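Local coordinates for protein Phospholipase/Carboxylesterase (Haliangium ochraceum, PDB 4Q82) that probably hydrolyses carboxylic or phospholipid esters, as an alpha/beta-hydrolase with a serine nucleophile that is sulfonylated in this crystal, at residues N65-Y70 with V124-Q129; M83-G88 with N106-Y111; T182-A187 with A206-W211; A186-A191 with Y269-S274; D216-V221 with V251-W256. All coordinates share one frame; numbering follows the deposited sequence.

Contact 1. Residues N65-Y70 with V124-Q129; sequences NGFWEY and VVLSPQ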
# COMPACT_ATOMS: atom_id res chain seq x y z
N ASN A 65 -8.16 -10.14 -9.00
CA ASN A 65 -8.83 -8.87 -8.74
C ASN A 65 -8.89 -8.00 -9.99
O ASN A 65 -7.92 -7.92 -10.74
CB ASN A 65 -8.09 -8.05 -7.67
CG ASN A 65 -7.92 -8.79 -6.37
OD1 ASN A 65 -7.05 -9.66 -6.25
ND2 ASN A 65 -8.75 -8.46 -5.38
N GLY A 66 -9.99 -7.28 -10.18
CA GLY A 66 -9.95 -6.10 -11.04
C GLY A 66 -8.98 -5.10 -10.40
O GLY A 66 -8.83 -5.07 -9.18
N PHE A 67 -8.31 -4.27 -11.20
CA PHE A 67 -7.40 -3.26 -10.62
C PHE A 67 -7.17 -2.09 -11.56
O PHE A 67 -7.37 -2.20 -12.78
CB PHE A 67 -6.05 -3.90 -10.25
CG PHE A 67 -5.26 -4.44 -11.42
CD1 PHE A 67 -5.53 -5.70 -11.94
CD2 PHE A 67 -4.22 -3.70 -11.97
CE1 PHE A 67 -4.79 -6.20 -13.01
CE2 PHE A 67 -3.47 -4.19 -13.05
CZ PHE A 67 -3.76 -5.44 -13.56
N TRP A 68 -6.73 -0.98 -10.97
CA TRP A 68 -6.22 0.17 -11.72
C TRP A 68 -4.73 0.01 -11.90
O TRP A 68 -4.01 -0.26 -10.95
CB TRP A 68 -6.49 1.51 -11.00
CG TRP A 68 -7.94 1.88 -11.02
CD1 TRP A 68 -8.86 1.65 -10.04
CD2 TRP A 68 -8.65 2.47 -12.11
NE1 TRP A 68 -10.10 2.09 -10.45
CE2 TRP A 68 -9.99 2.61 -11.71
CE3 TRP A 68 -8.27 2.92 -13.38
CZ2 TRP A 68 -10.96 3.17 -12.53
CZ3 TRP A 68 -9.23 3.50 -14.20
CH2 TRP A 68 -10.57 3.61 -13.78
N GLU A 69 -4.27 0.22 -13.13
CA GLU A 69 -2.86 0.12 -13.47
C GLU A 69 -2.32 1.50 -13.80
O GLU A 69 -2.81 2.17 -14.71
CB GLU A 69 -2.67 -0.82 -14.66
CG GLU A 69 -1.30 -0.81 -15.28
CD GLU A 69 -1.37 -1.33 -16.71
OE1 GLU A 69 -1.46 -2.58 -16.91
OE2 GLU A 69 -1.36 -0.49 -17.62
N TYR A 70 -1.34 1.95 -13.02
CA TYR A 70 -0.61 3.17 -13.33
C TYR A 70 0.84 2.84 -13.68
O TYR A 70 1.54 2.19 -12.89
CB TYR A 70 -0.62 4.18 -12.16
CG TYR A 70 0.32 5.34 -12.47
CD1 TYR A 70 -0.00 6.27 -13.46
CD2 TYR A 70 1.55 5.46 -11.83
CE1 TYR A 70 0.86 7.33 -13.76
CE2 TYR A 70 2.44 6.52 -12.15
CZ TYR A 70 2.07 7.44 -13.11
OH TYR A 70 2.92 8.47 -13.43
N VAL A 124 5.57 1.74 -10.56
CA VAL A 124 4.34 1.14 -11.05
C VAL A 124 3.38 1.14 -9.87
O VAL A 124 3.76 0.69 -8.78
CB VAL A 124 4.56 -0.30 -11.56
CG1 VAL A 124 3.24 -0.98 -11.85
CG2 VAL A 124 5.46 -0.28 -12.81
N VAL A 125 2.16 1.66 -10.05
CA VAL A 125 1.18 1.65 -8.94
C VAL A 125 -0.03 0.83 -9.34
O VAL A 125 -0.72 1.16 -10.32
CB VAL A 125 0.71 3.08 -8.54
CG1 VAL A 125 -0.23 3.01 -7.30
CG2 VAL A 125 1.92 3.96 -8.20
N LEU A 126 -0.28 -0.25 -8.61
CA LEU A 126 -1.45 -1.08 -8.87
C LEU A 126 -2.44 -0.98 -7.72
O LEU A 126 -2.05 -1.10 -6.56
CB LEU A 126 -1.06 -2.55 -9.07
CG LEU A 126 0.02 -2.82 -10.11
CD1 LEU A 126 0.26 -4.33 -10.21
CD2 LEU A 126 -0.38 -2.26 -11.47
N SER A 127 -3.71 -0.79 -8.04
CA SER A 127 -4.72 -0.61 -7.00
C SER A 127 -5.86 -1.61 -7.21
O SER A 127 -6.83 -1.31 -7.92
CB SER A 127 -5.24 0.83 -7.02
OG SER A 127 -4.18 1.77 -6.81
N PRO A 128 -5.73 -2.81 -6.63
CA PRO A 128 -6.76 -3.84 -6.84
C PRO A 128 -8.04 -3.60 -6.05
O PRO A 128 -7.99 -3.01 -4.97
CB PRO A 128 -6.08 -5.13 -6.36
CG PRO A 128 -5.04 -4.63 -5.33
CD PRO A 128 -4.55 -3.33 -5.92
N GLN A 129 -9.17 -4.09 -6.57
CA GLN A 129 -10.43 -3.96 -5.84
C GLN A 129 -10.74 -5.26 -5.13
O GLN A 129 -10.68 -6.35 -5.74
CB GLN A 129 -11.59 -3.59 -6.78
CG GLN A 129 -12.94 -3.41 -6.05
CD GLN A 129 -13.94 -2.67 -6.93
OE1 GLN A 129 -14.18 -3.05 -8.08
NE2 GLN A 129 -14.51 -1.59 -6.40
O HOH W 1 -11.87 -7.48 -7.95
O HOH W 2 -3.28 2.24 -9.45

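Contact 2. Residues M83-G88 with N106-Y111; sequences MVFWHG and NGPPRY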
# COMPACT_ATOMS: atom_id res chain seq x y z
N MSE A 83 4.49 -0.46 -6.34
CA MSE A 83 3.64 -0.17 -5.20
C MSE A 83 2.28 -0.80 -5.41
O MSE A 83 1.63 -0.53 -6.42
CB MSE A 83 3.49 1.35 -5.01
CG MSE A 83 2.58 1.73 -3.84
SE MSE A 83 2.19 3.66 -3.82
CE MSE A 83 4.01 4.34 -3.63
N VAL A 84 1.85 -1.63 -4.46
CA VAL A 84 0.50 -2.18 -4.55
C VAL A 84 -0.30 -1.56 -3.40
O VAL A 84 0.10 -1.66 -2.23
CB VAL A 84 0.48 -3.71 -4.48
CG1 VAL A 84 -0.97 -4.25 -4.52
CG2 VAL A 84 1.30 -4.30 -5.66
N PHE A 85 -1.39 -0.90 -3.75
CA PHE A 85 -2.21 -0.16 -2.78
C PHE A 85 -3.57 -0.84 -2.60
O PHE A 85 -4.25 -1.15 -3.60
CB PHE A 85 -2.43 1.29 -3.25
CG PHE A 85 -3.63 1.94 -2.59
CD1 PHE A 85 -3.56 2.37 -1.27
CD2 PHE A 85 -4.84 2.09 -3.28
CE1 PHE A 85 -4.68 2.98 -0.62
CE2 PHE A 85 -5.95 2.67 -2.67
CZ PHE A 85 -5.88 3.12 -1.33
N TRP A 86 -3.98 -1.05 -1.34
CA TRP A 86 -5.27 -1.67 -1.01
C TRP A 86 -6.21 -0.66 -0.34
O TRP A 86 -5.90 -0.08 0.71
CB TRP A 86 -5.07 -2.89 -0.09
CG TRP A 86 -4.29 -3.95 -0.77
CD1 TRP A 86 -2.92 -4.07 -0.82
CD2 TRP A 86 -4.81 -5.04 -1.54
NE1 TRP A 86 -2.58 -5.17 -1.58
CE2 TRP A 86 -3.72 -5.77 -2.03
CE3 TRP A 86 -6.11 -5.46 -1.85
CZ2 TRP A 86 -3.87 -6.92 -2.81
CZ3 TRP A 86 -6.26 -6.60 -2.66
CH2 TRP A 86 -5.14 -7.32 -3.10
N HIS A 87 -7.38 -0.48 -0.96
CA HIS A 87 -8.39 0.48 -0.55
C HIS A 87 -9.14 0.09 0.74
O HIS A 87 -8.99 -1.03 1.27
CB HIS A 87 -9.38 0.65 -1.70
CG HIS A 87 -10.15 -0.60 -1.99
ND1 HIS A 87 -11.21 -1.01 -1.20
CD2 HIS A 87 -10.01 -1.55 -2.95
CE1 HIS A 87 -11.69 -2.16 -1.67
NE2 HIS A 87 -10.99 -2.50 -2.73
N GLY A 88 -9.98 0.99 1.23
CA GLY A 88 -10.77 0.72 2.41
C GLY A 88 -12.12 0.09 2.10
O GLY A 88 -12.53 -0.02 0.94
N ASN A 106 -9.96 7.28 -2.87
CA ASN A 106 -8.90 7.59 -1.90
C ASN A 106 -7.56 7.07 -2.34
O ASN A 106 -7.47 6.14 -3.13
CB ASN A 106 -9.20 6.95 -0.51
CG ASN A 106 -10.53 7.32 0.05
OD1 ASN A 106 -11.33 6.44 0.44
ND2 ASN A 106 -10.78 8.61 0.18
N GLY A 107 -6.50 7.63 -1.76
CA GLY A 107 -5.19 7.01 -1.92
C GLY A 107 -4.53 7.32 -3.25
O GLY A 107 -5.00 8.17 -4.01
N PRO A 108 -3.42 6.63 -3.54
CA PRO A 108 -2.69 6.86 -4.79
C PRO A 108 -3.58 6.93 -6.04
O PRO A 108 -3.37 7.86 -6.83
CB PRO A 108 -1.74 5.66 -4.86
CG PRO A 108 -1.38 5.44 -3.39
CD PRO A 108 -2.73 5.65 -2.68
N PRO A 109 -4.57 6.01 -6.22
CA PRO A 109 -5.30 6.11 -7.49
C PRO A 109 -6.13 7.39 -7.59
O PRO A 109 -6.37 7.89 -8.71
CB PRO A 109 -6.18 4.85 -7.50
CG PRO A 109 -6.35 4.50 -6.03
CD PRO A 109 -4.98 4.81 -5.45
N ARG A 110 -6.59 7.93 -6.46
CA ARG A 110 -7.26 9.23 -6.48
C ARG A 110 -6.35 10.31 -7.06
O ARG A 110 -6.74 11.02 -8.00
CB ARG A 110 -7.69 9.64 -5.05
CG ARG A 110 -8.24 11.06 -4.96
CD ARG A 110 -8.31 11.52 -3.50
NE ARG A 110 -8.75 12.91 -3.40
CZ ARG A 110 -10.02 13.29 -3.37
NH1 ARG A 110 -11.00 12.38 -3.41
NH2 ARG A 110 -10.32 14.57 -3.28
N TYR A 111 -5.13 10.41 -6.53
CA TYR A 111 -4.22 11.48 -6.97
C TYR A 111 -3.77 11.23 -8.39
O TYR A 111 -3.63 12.18 -9.17
CB TYR A 111 -3.01 11.60 -6.01
CG TYR A 111 -3.56 11.85 -4.63
CD1 TYR A 111 -4.22 13.05 -4.32
CD2 TYR A 111 -3.49 10.86 -3.65
CE1 TYR A 111 -4.80 13.26 -3.07
CE2 TYR A 111 -4.05 11.06 -2.40
CZ TYR A 111 -4.70 12.26 -2.11
OH TYR A 111 -5.28 12.43 -0.86
O HOH W 3 -10.22 3.55 -0.16

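Contact 3. Residues T182-A187 with A206-W211; sequences TPIAAA and AQVPIW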
# COMPACT_ATOMS: atom_id res chain seq x y z
N THR A 182 7.57 -13.39 2.45
CA THR A 182 7.22 -12.17 1.71
C THR A 182 8.41 -11.57 0.97
O THR A 182 9.51 -11.45 1.50
CB THR A 182 6.61 -11.09 2.62
OG1 THR A 182 6.23 -9.98 1.81
CG2 THR A 182 7.60 -10.62 3.69
N PRO A 183 8.18 -11.20 -0.30
CA PRO A 183 9.18 -10.50 -1.10
C PRO A 183 9.21 -8.98 -0.86
O PRO A 183 10.07 -8.33 -1.46
CB PRO A 183 8.73 -10.79 -2.53
CG PRO A 183 7.23 -10.80 -2.40
CD PRO A 183 6.96 -11.49 -1.07
N ILE A 184 8.31 -8.42 -0.04
CA ILE A 184 8.22 -6.94 -0.03
C ILE A 184 9.43 -6.30 0.66
O ILE A 184 10.08 -6.90 1.51
CB ILE A 184 6.91 -6.41 0.63
CG1 ILE A 184 6.91 -6.55 2.15
CG2 ILE A 184 5.69 -7.10 0.03
CD1 ILE A 184 5.78 -5.71 2.83
N ALA A 185 9.73 -5.07 0.23
CA ALA A 185 10.82 -4.28 0.77
C ALA A 185 10.40 -3.34 1.89
O ALA A 185 11.23 -2.95 2.70
CB ALA A 185 11.46 -3.45 -0.35
N ALA A 186 9.13 -2.95 1.92
CA ALA A 186 8.61 -2.02 2.95
C ALA A 186 7.10 -1.89 2.84
O ALA A 186 6.53 -2.20 1.79
CB ALA A 186 9.25 -0.63 2.83
N ALA A 187 6.48 -1.39 3.91
CA ALA A 187 5.04 -1.13 3.92
C ALA A 187 4.70 0.19 4.58
O ALA A 187 5.35 0.61 5.55
CB ALA A 187 4.27 -2.28 4.64
N ALA A 206 10.07 -7.18 12.91
CA ALA A 206 10.85 -5.95 12.78
C ALA A 206 11.89 -6.03 11.65
O ALA A 206 12.59 -5.05 11.36
CB ALA A 206 11.53 -5.61 14.10
N GLN A 207 11.97 -7.18 11.00
CA GLN A 207 12.84 -7.31 9.84
C GLN A 207 12.23 -6.69 8.57
O GLN A 207 12.92 -6.49 7.57
CB GLN A 207 13.19 -8.78 9.61
CG GLN A 207 14.10 -9.35 10.70
CD GLN A 207 15.41 -8.59 10.82
OE1 GLN A 207 15.76 -8.08 11.90
NE2 GLN A 207 16.17 -8.55 9.73
N VAL A 208 10.94 -6.39 8.62
CA VAL A 208 10.27 -5.67 7.54
C VAL A 208 10.12 -4.19 7.91
O VAL A 208 9.57 -3.88 8.95
CB VAL A 208 8.87 -6.25 7.27
CG1 VAL A 208 8.16 -5.48 6.19
CG2 VAL A 208 8.98 -7.72 6.89
N PRO A 209 10.60 -3.27 7.05
CA PRO A 209 10.45 -1.85 7.38
C PRO A 209 8.99 -1.44 7.26
O PRO A 209 8.38 -1.72 6.23
CB PRO A 209 11.31 -1.13 6.32
CG PRO A 209 12.13 -2.20 5.66
CD PRO A 209 11.36 -3.49 5.81
N ILE A 210 8.44 -0.84 8.32
CA ILE A 210 7.05 -0.41 8.30
C ILE A 210 6.91 1.02 8.83
O ILE A 210 7.56 1.41 9.82
CB ILE A 210 6.15 -1.35 9.15
CG1 ILE A 210 6.32 -2.81 8.70
CG2 ILE A 210 4.67 -0.88 9.04
CD1 ILE A 210 5.58 -3.84 9.59
N TRP A 211 6.10 1.82 8.15
CA TRP A 211 5.70 3.13 8.66
C TRP A 211 4.20 3.08 8.88
O TRP A 211 3.41 2.97 7.93
CB TRP A 211 6.08 4.24 7.69
CG TRP A 211 5.98 5.64 8.24
CD1 TRP A 211 5.33 6.05 9.37
CD2 TRP A 211 6.55 6.81 7.65
NE1 TRP A 211 5.47 7.43 9.52
CE2 TRP A 211 6.22 7.91 8.48
CE3 TRP A 211 7.31 7.04 6.49
CZ2 TRP A 211 6.64 9.22 8.19
CZ3 TRP A 211 7.72 8.34 6.20
CH2 TRP A 211 7.39 9.42 7.04

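Contact 4. Residues A186-A191 with Y269-S274; sequences AAVLIA and YAWLLS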
# COMPACT_ATOMS: atom_id res chain seq x y z
N ALA A 186 9.13 -2.95 1.92
CA ALA A 186 8.61 -2.02 2.95
C ALA A 186 7.10 -1.89 2.84
O ALA A 186 6.53 -2.20 1.79
CB ALA A 186 9.25 -0.63 2.83
N ALA A 187 6.48 -1.39 3.91
CA ALA A 187 5.04 -1.13 3.92
C ALA A 187 4.70 0.19 4.58
O ALA A 187 5.35 0.61 5.55
CB ALA A 187 4.27 -2.28 4.64
N VAL A 188 3.64 0.84 4.09
CA VAL A 188 3.09 2.03 4.70
C VAL A 188 1.64 1.70 4.99
O VAL A 188 0.86 1.49 4.08
CB VAL A 188 3.18 3.26 3.77
CG1 VAL A 188 2.34 4.42 4.33
CG2 VAL A 188 4.66 3.72 3.62
N LEU A 189 1.30 1.59 6.27
CA LEU A 189 0.02 1.02 6.67
C LEU A 189 -0.74 2.04 7.49
O LEU A 189 -0.28 2.44 8.57
CB LEU A 189 0.23 -0.27 7.48
CG LEU A 189 1.04 -1.31 6.71
CD1 LEU A 189 1.25 -2.58 7.56
CD2 LEU A 189 0.34 -1.63 5.39
N ILE A 190 -1.88 2.47 6.98
CA ILE A 190 -2.59 3.59 7.60
C ILE A 190 -3.93 3.15 8.18
O ILE A 190 -4.76 2.59 7.45
CB ILE A 190 -2.85 4.69 6.54
CG1 ILE A 190 -1.52 5.18 5.94
CG2 ILE A 190 -3.65 5.90 7.14
CD1 ILE A 190 -1.72 5.78 4.53
N ALA A 191 -4.14 3.44 9.47
CA ALA A 191 -5.45 3.24 10.16
C ALA A 191 -5.86 1.77 10.13
O ALA A 191 -7.06 1.45 9.95
CB ALA A 191 -6.54 4.12 9.53
N TYR A 269 6.86 8.53 0.18
CA TYR A 269 7.44 8.03 -1.08
C TYR A 269 8.97 7.99 -1.03
O TYR A 269 9.59 6.99 -1.42
CB TYR A 269 6.93 8.89 -2.27
CG TYR A 269 5.41 8.94 -2.20
CD1 TYR A 269 4.66 7.79 -2.31
CD2 TYR A 269 4.73 10.16 -1.99
CE1 TYR A 269 3.25 7.79 -2.19
CE2 TYR A 269 3.31 10.18 -1.91
CZ TYR A 269 2.60 8.99 -2.00
OH TYR A 269 1.21 8.99 -1.90
N ALA A 270 9.58 9.05 -0.52
CA ALA A 270 11.02 9.05 -0.35
C ALA A 270 11.43 7.93 0.62
O ALA A 270 12.43 7.24 0.39
CB ALA A 270 11.50 10.42 0.15
N TRP A 271 10.65 7.74 1.68
CA TRP A 271 10.95 6.72 2.68
C TRP A 271 10.88 5.32 2.06
O TRP A 271 11.80 4.51 2.24
CB TRP A 271 10.01 6.81 3.90
CG TRP A 271 10.34 5.78 4.96
CD1 TRP A 271 11.33 5.86 5.92
CD2 TRP A 271 9.71 4.51 5.14
NE1 TRP A 271 11.33 4.71 6.69
CE2 TRP A 271 10.35 3.87 6.23
CE3 TRP A 271 8.65 3.85 4.49
CZ2 TRP A 271 9.95 2.60 6.70
CZ3 TRP A 271 8.27 2.59 4.95
CH2 TRP A 271 8.92 1.98 6.05
N LEU A 272 9.80 5.03 1.33
CA LEU A 272 9.71 3.74 0.64
C LEU A 272 10.93 3.50 -0.23
O LEU A 272 11.61 2.48 -0.13
CB LEU A 272 8.44 3.67 -0.22
CG LEU A 272 7.13 3.42 0.56
CD1 LEU A 272 5.92 3.52 -0.40
CD2 LEU A 272 7.14 2.06 1.21
N LEU A 273 11.24 4.48 -1.08
CA LEU A 273 12.34 4.32 -2.02
C LEU A 273 13.70 4.16 -1.32
O LEU A 273 14.65 3.65 -1.91
CB LEU A 273 12.37 5.50 -3.00
CG LEU A 273 11.22 5.45 -4.03
CD1 LEU A 273 11.03 6.79 -4.70
CD2 LEU A 273 11.46 4.36 -5.07
N SER A 274 13.79 4.58 -0.07
CA SER A 274 15.03 4.37 0.68
C SER A 274 15.16 2.90 1.16
O SER A 274 16.21 2.49 1.63
CB SER A 274 15.12 5.33 1.86
OG SER A 274 14.30 4.91 2.93

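Contact 5. Residues D216-V221 with V251-W256; sequences DADPTV and VGHDSW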
# COMPACT_ATOMS: atom_id res chain seq x y z
N ASP A 216 -5.39 9.75 16.38
CA ASP A 216 -5.63 9.20 17.73
C ASP A 216 -7.06 9.37 18.21
O ASP A 216 -7.39 8.97 19.34
CB ASP A 216 -4.65 9.80 18.75
CG ASP A 216 -4.91 11.27 19.08
OD1 ASP A 216 -5.91 11.88 18.64
OD2 ASP A 216 -4.09 11.81 19.85
N ALA A 217 -7.91 9.95 17.37
CA ALA A 217 -9.34 10.05 17.70
C ALA A 217 -10.19 9.17 16.80
O ALA A 217 -11.40 9.37 16.68
CB ALA A 217 -9.81 11.48 17.61
N ASP A 218 -9.56 8.19 16.18
CA ASP A 218 -10.25 7.29 15.26
C ASP A 218 -11.34 6.49 16.00
O ASP A 218 -11.02 5.72 16.89
CB ASP A 218 -9.21 6.35 14.64
CG ASP A 218 -9.74 5.58 13.45
OD1 ASP A 218 -10.95 5.28 13.40
OD2 ASP A 218 -8.94 5.23 12.58
N PRO A 219 -12.63 6.68 15.64
CA PRO A 219 -13.73 5.99 16.32
C PRO A 219 -14.10 4.71 15.59
O PRO A 219 -15.10 4.05 15.93
CB PRO A 219 -14.88 6.99 16.22
CG PRO A 219 -14.70 7.53 14.79
CD PRO A 219 -13.14 7.56 14.56
N THR A 220 -13.33 4.36 14.57
CA THR A 220 -13.73 3.26 13.70
C THR A 220 -12.71 2.11 13.79
O THR A 220 -13.09 0.96 14.06
CB THR A 220 -13.89 3.79 12.27
OG1 THR A 220 -15.05 4.64 12.21
CG2 THR A 220 -14.07 2.67 11.33
N VAL A 221 -11.43 2.41 13.58
CA VAL A 221 -10.36 1.46 13.89
C VAL A 221 -9.56 2.04 15.06
O VAL A 221 -8.96 3.11 14.92
CB VAL A 221 -9.43 1.22 12.69
CG1 VAL A 221 -8.31 0.26 13.07
CG2 VAL A 221 -10.24 0.61 11.51
N VAL A 251 -7.23 13.60 15.23
CA VAL A 251 -7.69 13.26 13.88
C VAL A 251 -8.49 11.94 13.96
O VAL A 251 -8.13 11.04 14.73
CB VAL A 251 -6.48 13.13 12.91
CG1 VAL A 251 -6.87 12.49 11.56
CG2 VAL A 251 -5.79 14.53 12.71
N GLY A 252 -9.58 11.87 13.20
CA GLY A 252 -10.44 10.69 13.21
C GLY A 252 -9.98 9.61 12.25
O GLY A 252 -8.77 9.40 12.08
N HIS A 253 -10.94 8.90 11.62
CA HIS A 253 -10.58 7.71 10.87
C HIS A 253 -9.79 8.07 9.61
O HIS A 253 -8.89 7.33 9.23
CB HIS A 253 -11.82 6.87 10.52
CG HIS A 253 -11.50 5.53 9.89
ND1 HIS A 253 -10.44 4.74 10.32
CD2 HIS A 253 -12.10 4.85 8.89
CE1 HIS A 253 -10.40 3.64 9.60
NE2 HIS A 253 -11.39 3.68 8.72
N ASP A 254 -10.12 9.18 8.95
CA ASP A 254 -9.34 9.53 7.75
C ASP A 254 -7.97 10.12 8.11
O ASP A 254 -7.79 11.34 8.18
CB ASP A 254 -10.08 10.50 6.82
CG ASP A 254 -9.23 10.86 5.58
OD1 ASP A 254 -8.07 10.39 5.44
OD2 ASP A 254 -9.72 11.63 4.75
N SER A 255 -7.01 9.24 8.28
CA SER A 255 -5.64 9.63 8.47
C SER A 255 -4.87 9.37 7.17
O SER A 255 -3.66 9.57 7.14
CB SER A 255 -5.03 8.83 9.63
OG SER A 255 -5.40 7.45 9.56
N TRP A 256 -5.55 8.89 6.11
CA TRP A 256 -4.86 8.60 4.85
C TRP A 256 -4.73 9.79 3.88
O TRP A 256 -3.73 9.90 3.16
CB TRP A 256 -5.55 7.43 4.10
CG TRP A 256 -7.06 7.61 3.95
CD1 TRP A 256 -7.73 8.33 2.99
CD2 TRP A 256 -8.06 7.06 4.81
NE1 TRP A 256 -9.11 8.24 3.19
CE2 TRP A 256 -9.33 7.47 4.31
CE3 TRP A 256 -8.01 6.26 5.97
CZ2 TRP A 256 -10.53 7.12 4.93
CZ3 TRP A 256 -9.21 5.89 6.58
CH2 TRP A 256 -10.45 6.32 6.05
O HOH W 4 -7.11 7.17 11.76

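Contact 1. Residues N65-Y70 with V124-Q129
CG of Asn65 stands anti to the carbonyl carbon (chi1 -56°), which brings its amide beside Gln129, where ND2 gives Gln129 O a nearly straight bond of 2.9 Å; the acceptor lies in the amide plane, though the donor stands above the carbonyl plane. Glu140 takes a second bond from ND2. Phe67 holds CG between its backbone N and carbonyl carbon (chi1 64°), and its ring runs alongside Leu126, CE2 being 4.0 Å from CD2 of that leucine. The two backbones pair antiparallel: Trp68 and Ser127 form a hydrogen-bonded pair, Ser127 N reaching Trp68 O at 3.0 Å, and Tyr70 with Val125 makes the next one. A water bridges the two pairs: it donates to Trp68 O and Val125 O and bonds to Ser127 OG at 2.8 Å. On that same face Tyr70 CD2 lies 3.9 Å from Val125 CG2. At the Gly66 end, Gln129 N bonds to Gly66 O at 2.8 Å, and another water links Gly66 N with Gln129 O. In the alpha/beta-hydrolase sheet, strand 67-70 lies between 53-56 and 124-128; on the sheet face carrying Phe67, Phe144 and Phe147 of helix 138-151 meet its ring, and helix 107-113 covers the face carrying Tyr70, Val125 and Ser127.

Contact 2. Residues M83-G88 with N106-Y111
Next to the packing of Phe85 on Pro108, the shortest polar bond belongs to the strand's own exit: His87 ND1 donates to Gly88 O at 2.7 Å, in the imidazole plane but above the plane of the carbonyl. NE2 of that histidine is taken up by the backbone N of His130, so both ring nitrogens are held. Between the segments the polar link is indirect, through a water that accepts from Gly88 N at 2.9 Å and reaches toward Asn106 OD1. The remainder is apolar. Pro108 CD sits over one face of the Phe85 ring, 3.8 Å from its centroid, a CH-pi contact, while the backbone N of His87 lies against the opposite face. Strand 80-86 is central to the alpha/beta-hydrolase sheet, and the His-Gly pair that follows it begins, in relatives, a loop that helps build the oxyanion hole. The Pro109 and Phe85 side chains cross at about a right angle, Pro109 CD lying 3.5 Å from Phe85 CD2. An alanine in place of Phe85 would probably open a gap beside both prolines and leave Pro108 CD without the ring face it covers. Gly107 CA approaches Phe85 CZ at 4.0 Å, with no side chain between them. Selenomethionine Met83 adds SE, 4.0 Å from Pro108 CG.

Contact 3. Residues T182-A187 with A206-W211
Pro209 presses its ring on the backbone of Ala185, with CD 3.2 Å from Ala185 O, and its own carbonyl serves the next residues of the neighbouring strand. Pro209 O accepts from Ala187 N at 3.0 Å and is also approached by Ala186 CA at 3.3 Å in a CA-H...O contact. One step on, Trp211 N meets Ala187 O at 3.0 Å. These bonds enclose a single parallel bridge, Ala187 with Ile210. They start the side-by-side run of strands 186-190 and 210-215, which with helix 195-201 form a beta-alpha-beta unit of the sheet. The Ala186 methyl meets Pro209 CB at 4.1 Å. Toward the other end the segments diverge and the contact thins to one touch of branch ends, Ile184 CD1 to Val208 CG1 at 4.1 Å, the two side chains crossing at about a right angle. Ile184 reaches that far with CG1 set between its backbone N and carbonyl carbon (chi1 74°). Farther out Pro183 and Gln207 are exposed. The chain there is shaped by an ST turn, Thr182 OG1 accepting from Ile184 N at 3.2 Å, and Arg277 NH1 bonds to the carbonyls of both Thr182 and Ile184.

Contact 4. Residues A186-A191 with Y269-S274
Val188 CG2 and Ala186 CB, two residues apart and on the same face of the strand, form the rims of a shallow hollow whose floor is the backbone of Ala187. Two bumps from the helix share it. The first is Leu272: its CD2 settles between the rims, 3.8 Å from Ala186 CB and 3.8 Å from Val188 CG2. CG of this leucine stands anti to the carbonyl carbon (chi1 -77°), which turns the isobutyl end down toward the strand although its root does not point there. The second bump is the six-membered part of the Trp271 indole. CG is anti to the backbone N (chi1 -178°), which carries Trp271 CZ3 to 3.6 Å from Ala187 O and to 4.0 Å from both Ala186 CB and Val188 CG2. The small methyl of Ala186 probably helps leucine and tryptophan to sit down together. No hydrogen bond crosses the interface, and the contact is apolar packing. The segments 186-190 and 269-273 run roughly antiparallel (155°), their axes approaching to 9.0 Å. Helix 268-273, the last of the chain, thus lies against the middle of the sheet, with Leu272 reaching Tyr160 on adjacent strand 158-163 and Met83 on strand 80-86 beyond it, and the Trp271 ring meeting that of Trp211 edge-to-face.

Contact 5. Residues D216-V221 with V251-W256
Two irregular loops run close at Asp218 and Gly252, whose CA atoms are 4.0 Å apart, and a backbone bond from Ala217 N to Val251 O at 2.9 Å ties them together. The side chains add a more directed link. His253 ND1 donates to Asp218 OD2 at 2.8 Å, with an angle of 169° at the hydrogen; the carboxylate oxygen lies near the ring plane and is met on its syn side, while the planes of the two groups are turned 53° apart. A water also meets Asp218 OD2, along with Gly252 O and Ser255 OG. Asp218 OD1 is gripped by its own loop: Thr220 N reaches it at 2.8 Å in an Asx turn, and Val221 N comes from above the carboxylate plane at 2.9 Å. These bonds fix the carboxylate's rotation. The His253 imidazole is sandwiched, Thr220 CG2 lying over one face, 3.9 Å from the centroid, and Trp256 CZ3 over the centre of the other, while Val221 CG2 approaches His253 CE1 at 3.6 Å. With an alanine in place of Asp218, His253 ND1 would probably lose its acceptor and the Thr220 and Val221 amides their shared partner. His253 NE2 bonds to OG of the sulfonylated serine at position 165. This sequence is consistent with the Ser-His-Asp catalytic triad of alpha/beta-hydrolases, in which this contact would supply the acid-histidine half.

How the contacts relate
The set illustrates how chemistry follows place in an alpha/beta fold. Contacts 1 to 4 are buried and all reach one sheet; contact 5 lies at the surface, in the loops beyond strands 210-215 and 243-248. Contacts 1 and 3 pair strands by backbone bonds, antiparallel in the first and parallel in the second, with centres about 20 Å apart across the chain. Contacts 2 and 4 instead pack helices on strands by apolar shape, and they meet where Met83 CE touches Tyr269 and Leu272. Contacts 3 and 4 share Ala186 and Ala187. Contact 5, dominated by directed polar bonds, reaches the core through Ser255, packed on Ile190 and Ala191 of contact 4.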